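Side-chain contacts in DNA-entry nuclease (Competence-specific nuclease) (PDB 4QGO), which probably cuts DNA, and possibly RNA, as a non-specific endonuclease of the His-Me finger (beta-beta-alpha) superfamily: residues W90-L93 with G94-Q97; T214-Y217 with A218-E221. The protein carries 1 engineered substitution. One frame throughout, in Å; residues are numbered along the deposited sequence.

Both contacts are local, and they follow one another along the chain without nesting or crossing. Interaction 1 (90-97) comes first, as a turn in the long connection between strand 66-70 of the seven-stranded sheet and strand 108-112; the side chains of W90, K91, P92 and W95 lie on the two-stranded sheet 108-112/135-139. Much later, interaction 2 (214-221) closes the short loop that turns strand 213-215 back into strand 222-224 near the C terminus. Their centres lie about 11 Å apart, and the two pieces touch where H96 CD2 approaches T219 O at 3.2 Å and H96 CB packs near G220 O. The touch is packing, and it sets the 90-97 connection beside the C-terminal hairpin.

Interaction 1. Residues W90-L93 with G94-Q97; sequences WKPL and GWHQ
K91 lies over a face of the W95 indole, and P92 meets the same ring at a slant; both contacts form around a type II beta turn running from P92 to W95. The turn is assigned from its two central residues: L93 has the polyproline-like angles of the second position, while G94 has a positive phi of 80°, the position that glycine usually takes in this turn. Its closing bond is weak, with W95 N 3.3 Å from P92 O and an angle of 137° at the hydrogen. W95 places CG opposite its own N (chi1 -175°), which turns its ring back to the residues before the turn. The K91 chain, bent at chi2, runs across the indole instead of extending away from it; its second bend, at chi4, redirects NZ alone. K91 CD sits 3.6 Å from the centroid of the five-membered ring of W95, almost on the ring normal, which is the geometry of a CH-pi contact. At the six-membered part of the indole, P92 CG comes within 3.6 Å of W95 CE3. Behind this cluster lies the two-stranded sheet: P92 and W95 touch T137, W95 also touches V108 and K110, and L93 O accepts a hydrogen bond from T137 OG1. That sheet probably supplies the strands of the beta-beta-alpha element of this superfamily, so the turn packs against its framework. Beyond CD, the lysine chain stays above the same face and passes the ring's rim, with K91 CE 3.4 Å from W95 NE1.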
ATOM      1  N   TRP A  90       7.176  14.731  11.759  1.00 17.67           N
ATOM      2  CA  TRP A  90       7.492  13.307  11.806  1.00 16.00           C
ATOM      3  C   TRP A  90       7.675  12.757  10.393  1.00 10.31           C
ATOM      4  O   TRP A  90       6.933  13.113   9.487  1.00 14.76           O
ATOM      5  CB  TRP A  90       6.387  12.535  12.541  1.00 17.62           C
ATOM      6  CG  TRP A  90       6.674  11.063  12.673  1.00 15.22           C
ATOM      7  CD1 TRP A  90       7.348  10.444  13.687  1.00 16.79           C
ATOM      8  CD2 TRP A  90       6.298  10.029  11.754  1.00 13.25           C
ATOM      9  NE1 TRP A  90       7.421   9.092  13.452  1.00 20.77           N
ATOM     10  CE2 TRP A  90       6.782   8.812  12.271  1.00 13.53           C
ATOM     11  CE3 TRP A  90       5.606  10.019  10.540  1.00 10.34           C
ATOM     12  CZ2 TRP A  90       6.593   7.596  11.621  1.00 10.94           C
ATOM     13  CZ3 TRP A  90       5.410   8.812   9.902  1.00 10.44           C
ATOM     14  CH2 TRP A  90       5.905   7.618  10.441  1.00  9.86           C
ATOM     15  N   LYS A  91       8.669  11.895  10.222  1.00 10.74           N
ATOM     16  CA  LYS A  91       8.893  11.248   8.932  1.00 10.63           C
ATOM     17  C   LYS A  91       9.018   9.741   9.124  1.00 11.50           C
ATOM     18  O   LYS A  91       9.580   9.284  10.114  1.00 13.33           O
ATOM     19  CB  LYS A  91      10.170  11.789   8.283  1.00 12.91           C
ATOM     20  CG  LYS A  91      10.102  13.261   7.881  1.00 14.87           C
ATOM     21  CD  LYS A  91       9.001  13.517   6.852  1.00 12.85           C
ATOM     22  CE  LYS A  91       9.134  14.902   6.213  1.00 21.43           C
ATOM     23  NZ  LYS A  91       9.034  16.013   7.208  1.00 25.23           N
ATOM     24  N   PRO A  92       8.498   8.957   8.167  1.00  8.64           N
ATOM     25  CA  PRO A  92       8.611   7.500   8.268  1.00  9.60           C
ATOM     26  C   PRO A  92      10.042   6.989   8.101  1.00 10.44           C
ATOM     27  O   PRO A  92      10.964   7.751   7.745  1.00  9.25           O
ATOM     28  CB  PRO A  92       7.704   6.994   7.129  1.00  8.46           C
ATOM     29  CG  PRO A  92       7.716   8.107   6.119  1.00  7.18           C
ATOM     30  CD  PRO A  92       7.802   9.390   6.939  1.00  8.30           C
ATOM     31  N   LEU A  93      10.226   5.700   8.356  1.00  8.32           N
ATOM     32  CA  LEU A  93      11.531   5.067   8.253  1.00  7.27           C
ATOM     33  C   LEU A  93      12.068   5.170   6.831  1.00  7.94           C
ATOM     34  O   LEU A  93      11.322   4.965   5.864  1.00  8.59           O
ATOM     35  CB  LEU A  93      11.435   3.598   8.666  1.00  7.81           C
ATOM     36  CG  LEU A  93      10.989   3.348  10.104  1.00  9.84           C
ATOM     37  CD1 LEU A  93      10.794   1.873  10.310  1.00 11.25           C
ATOM     38  CD2 LEU A  93      12.034   3.894  11.081  1.00 13.57           C
ATOM     39  N   GLY A  94      13.357   5.489   6.695  1.00  8.51           N
ATOM     40  CA  GLY A  94      13.993   5.547   5.386  1.00  9.28           C
ATOM     41  C   GLY A  94      13.736   6.814   4.584  1.00  7.41           C
ATOM     42  O   GLY A  94      14.045   6.866   3.391  1.00  9.84           O
ATOM     43  N   TRP A  95      13.163   7.830   5.220  1.00  7.43           N
ATOM     44  CA  TRP A  95      12.779   9.051   4.505  1.00  6.69           C
ATOM     45  C   TRP A  95      13.979   9.883   4.092  1.00  6.80           C
ATOM     46  O   TRP A  95      14.743  10.368   4.941  1.00  8.05           O
ATOM     47  CB  TRP A  95      11.864   9.908   5.364  1.00  7.46           C
ATOM     48  CG  TRP A  95      11.322  11.137   4.668  1.00  7.41           C
ATOM     49  CD1 TRP A  95      11.873  12.393   4.651  1.00 10.65           C
ATOM     50  CD2 TRP A  95      10.106  11.222   3.915  1.00  7.77           C
ATOM     51  NE1 TRP A  95      11.074  13.247   3.918  1.00 10.58           N
ATOM     52  CE2 TRP A  95       9.980  12.554   3.464  1.00 10.15           C
ATOM     53  CE3 TRP A  95       9.106  10.298   3.577  1.00  6.91           C
ATOM     54  CZ2 TRP A  95       8.895  12.983   2.697  1.00  8.94           C
ATOM     55  CZ3 TRP A  95       8.026  10.726   2.814  1.00  9.30           C
ATOM     56  CH2 TRP A  95       7.930  12.054   2.381  1.00  9.39           C
ATOM     57  N   HIS A  96      14.132  10.055   2.785  1.00  6.48           N
ATOM     58  CA  HIS A  96      15.178  10.916   2.238  1.00  6.70           C
ATOM     59  C   HIS A  96      14.664  11.558   0.970  1.00  7.04           C
ATOM     60  O   HIS A  96      14.801  11.015  -0.122  1.00 12.28           O
ATOM     61  CB  HIS A  96      16.448  10.111   1.963  1.00  7.76           C
ATOM     62  CG  HIS A  96      17.085   9.577   3.206  1.00  8.91           C
ATOM     63  ND1 HIS A  96      17.753  10.387   4.099  1.00 10.82           N
ATOM     64  CD2 HIS A  96      17.123   8.329   3.727  1.00  7.56           C
ATOM     65  CE1 HIS A  96      18.193   9.656   5.108  1.00 12.58           C
ATOM     66  NE2 HIS A  96      17.821   8.404   4.908  1.00  9.39           N
ATOM     67  N   GLN A  97      14.045  12.716   1.130  1.00  7.71           N
ATOM     68  CA  GLN A  97      13.426  13.394   0.008  1.00  7.20           C
ATOM     69  C   GLN A  97      14.455  13.881  -1.013  1.00 10.20           C
ATOM     70  O   GLN A  97      15.564  14.293  -0.655  1.00 11.83           O
ATOM     71  CB  GLN A  97      12.605  14.574   0.516  1.00  8.13           C
ATOM     72  CG  GLN A  97      11.736  15.251  -0.537  1.00  9.64           C
ATOM     73  CD  GLN A  97      10.689  14.314  -1.119  1.00  7.16           C
ATOM     74  OE1 GLN A  97      10.981  13.524  -2.015  1.00  6.90           O
ATOM     75  NE2 GLN A  97       9.468  14.396  -0.599  1.00  8.26           N
TER

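Interaction 2. Residues T214-Y217 with A218-E221; sequences TMDY and ATGE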
ATOM      1  N   THR A 214      16.257   5.133  -8.929  1.00  7.57           N
ATOM      2  CA  THR A 214      16.316   3.900  -8.164  1.00  8.48           C
ATOM      3  C   THR A 214      16.472   4.218  -6.685  1.00  8.90           C
ATOM      4  O   THR A 214      16.966   5.272  -6.307  1.00 10.15           O
ATOM      5  CB  THR A 214      17.451   2.965  -8.645  1.00 10.64           C
ATOM      6  OG1 THR A 214      18.704   3.659  -8.595  1.00 12.47           O
ATOM      7  CG2 THR A 214      17.175   2.497 -10.062  1.00 12.21           C
ATOM      8  N   MET A 215      16.017   3.297  -5.848  1.00  9.48           N
ATOM      9  CA  MET A 215      16.119   3.450  -4.407  1.00  9.47           C
ATOM     10  C   MET A 215      16.820   2.259  -3.772  1.00  9.88           C
ATOM     11  O   MET A 215      16.597   1.121  -4.169  1.00 11.71           O
ATOM     12  CB  MET A 215      14.731   3.593  -3.783  1.00 10.38           C
ATOM     13  CG  MET A 215      14.788   3.822  -2.274  1.00 10.94           C
ATOM     14  SD  MET A 215      13.175   3.836  -1.476  1.00 14.25           S
ATOM     15  CE  MET A 215      12.570   5.459  -1.906  1.00 11.59           C
ATOM     16  N   ASP A 216      17.671   2.532  -2.787  1.00  9.07           N
ATOM     17  CA  ASP A 216      18.232   1.494  -1.929  1.00 10.59           C
ATOM     18  C   ASP A 216      17.242   1.319  -0.785  1.00  9.12           C
ATOM     19  O   ASP A 216      17.098   2.212   0.055  1.00  9.07           O
ATOM     20  CB  ASP A 216      19.589   1.955  -1.387  1.00  9.53           C
ATOM     21  CG  ASP A 216      20.291   0.886  -0.563  1.00 21.53           C
ATOM     22  OD1 ASP A 216      19.638  -0.099  -0.163  1.00 15.21           O
ATOM     23  OD2 ASP A 216      21.507   1.034  -0.303  1.00 25.00           O
ATOM     24  N   TYR A 217      16.540   0.185  -0.762  1.00  7.41           N
ATOM     25  CA  TYR A 217      15.490  -0.025   0.236  1.00  7.53           C
ATOM     26  C   TYR A 217      16.051  -0.205   1.636  1.00  9.33           C
ATOM     27  O   TYR A 217      15.324  -0.068   2.623  1.00  9.18           O
ATOM     28  CB  TYR A 217      14.584  -1.203  -0.137  1.00  8.26           C
ATOM     29  CG  TYR A 217      13.827  -0.971  -1.426  1.00  7.22           C
ATOM     30  CD1 TYR A 217      12.845   0.010  -1.509  1.00  6.51           C
ATOM     31  CD2 TYR A 217      14.101  -1.728  -2.557  1.00  9.88           C
ATOM     32  CE1 TYR A 217      12.167   0.238  -2.690  1.00  6.35           C
ATOM     33  CE2 TYR A 217      13.426  -1.512  -3.746  1.00  9.47           C
ATOM     34  CZ  TYR A 217      12.470  -0.519  -3.808  1.00  9.04           C
ATOM     35  OH  TYR A 217      11.805  -0.321  -4.998  1.00 10.04           O
ATOM     36  N   ALA A 218      17.344  -0.510   1.737  1.00  9.34           N
ATOM     37  CA  ALA A 218      17.954  -0.610   3.051  1.00  7.97           C
ATOM     38  C   ALA A 218      17.878   0.722   3.794  1.00  7.50           C
ATOM     39  O   ALA A 218      17.538   0.758   4.974  1.00  8.92           O
ATOM     40  CB  ALA A 218      19.411  -1.084   2.941  1.00 11.58           C
ATOM     41  N   THR A 219      18.191   1.816   3.092  1.00  8.86           N
ATOM     42  CA  THR A 219      18.322   3.138   3.705  1.00  7.97           C
ATOM     43  C   THR A 219      17.266   4.150   3.263  1.00  7.41           C
ATOM     44  O   THR A 219      17.014   5.139   3.949  1.00  9.46           O
ATOM     45  CB  THR A 219      19.684   3.755   3.343  1.00  9.38           C
ATOM     46  OG1 THR A 219      19.799   3.775   1.915  1.00 10.27           O
ATOM     47  CG2 THR A 219      20.815   2.917   3.904  1.00 14.30           C
ATOM     48  N   GLY A 220      16.658   3.900   2.109  1.00  9.04           N
ATOM     49  CA  GLY A 220      15.797   4.885   1.485  1.00  8.48           C
ATOM     50  C   GLY A 220      16.543   5.886   0.613  1.00  8.35           C
ATOM     51  O   GLY A 220      15.921   6.798   0.083  1.00  9.52           O
ATOM     52  N   GLU A 221      17.855   5.707   0.443  1.00  7.65           N
ATOM     53  CA  GLU A 221      18.645   6.622  -0.399  1.00  9.45           C
ATOM     54  C   GLU A 221      18.275   6.470  -1.870  1.00  8.92           C
ATOM     55  O   GLU A 221      18.246   5.364  -2.414  1.00  9.76           O
ATOM     56  CB  GLU A 221      20.147   6.385  -0.214  1.00  8.09           C
ATOM     57  CG  GLU A 221      21.039   7.314  -1.035  1.00  9.50           C
ATOM     58  CD  GLU A 221      22.511   6.939  -0.991  1.00 14.80           C
ATOM     59  OE1 GLU A 221      23.340   7.866  -1.108  1.00 21.86           O
ATOM     60  OE2 GLU A 221      22.840   5.726  -0.886  1.00 18.51           O
TER
HETATM   61  O   HOH W   1      22.120   3.428   0.433  1.00 22.01           O
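This is a hairpin-loop contact, made mainly by hydrogen bonds, in which D216 gathers the chain that turns from strand 213-215 into strand 222-224. The two arms are joined by D216 N, which donates to E221 O at 2.9 Å in a nearly straight bond (173°) lying in the carbonyl plane. The carbonyl of D216 looks into the loop and takes two N-H groups. G220 N reaches D216 O at 2.7 Å, almost head-on to the carbonyl, whereas T219 N approaches the same oxygen at 3.3 Å from well above the carbonyl plane. The side chain adds another bond: a trans chi1 of -176° sets the carboxylate over the start of the loop, and A218 N meets D216 OD1 at 3.0 Å from above the carboxylate plane, forming an Asx turn. T219 answers from the other limb, its OG1 accepting from E221 N at 3.1 Å in an ST turn. One water then ties the three polar side chains together, donating to D216 OD2 at 2.6 Å and to E221 OE2, and accepting from T219 OG1. It thereby bridges two carboxylates whose like charges probably repel, their oxygens OD2 and OE2 being 4.9 Å apart. On the buried side, M215 CG packs 4.0 Å from G220 C, and Y217, its CB pointing away, packs on S7, D183 and T209 with OH hydrogen-bonded to N208 O. With G220 at positive phi and both G220 and E221 facing D216, the geometry is that of a beta hairpin closed by a G1 beta bulge.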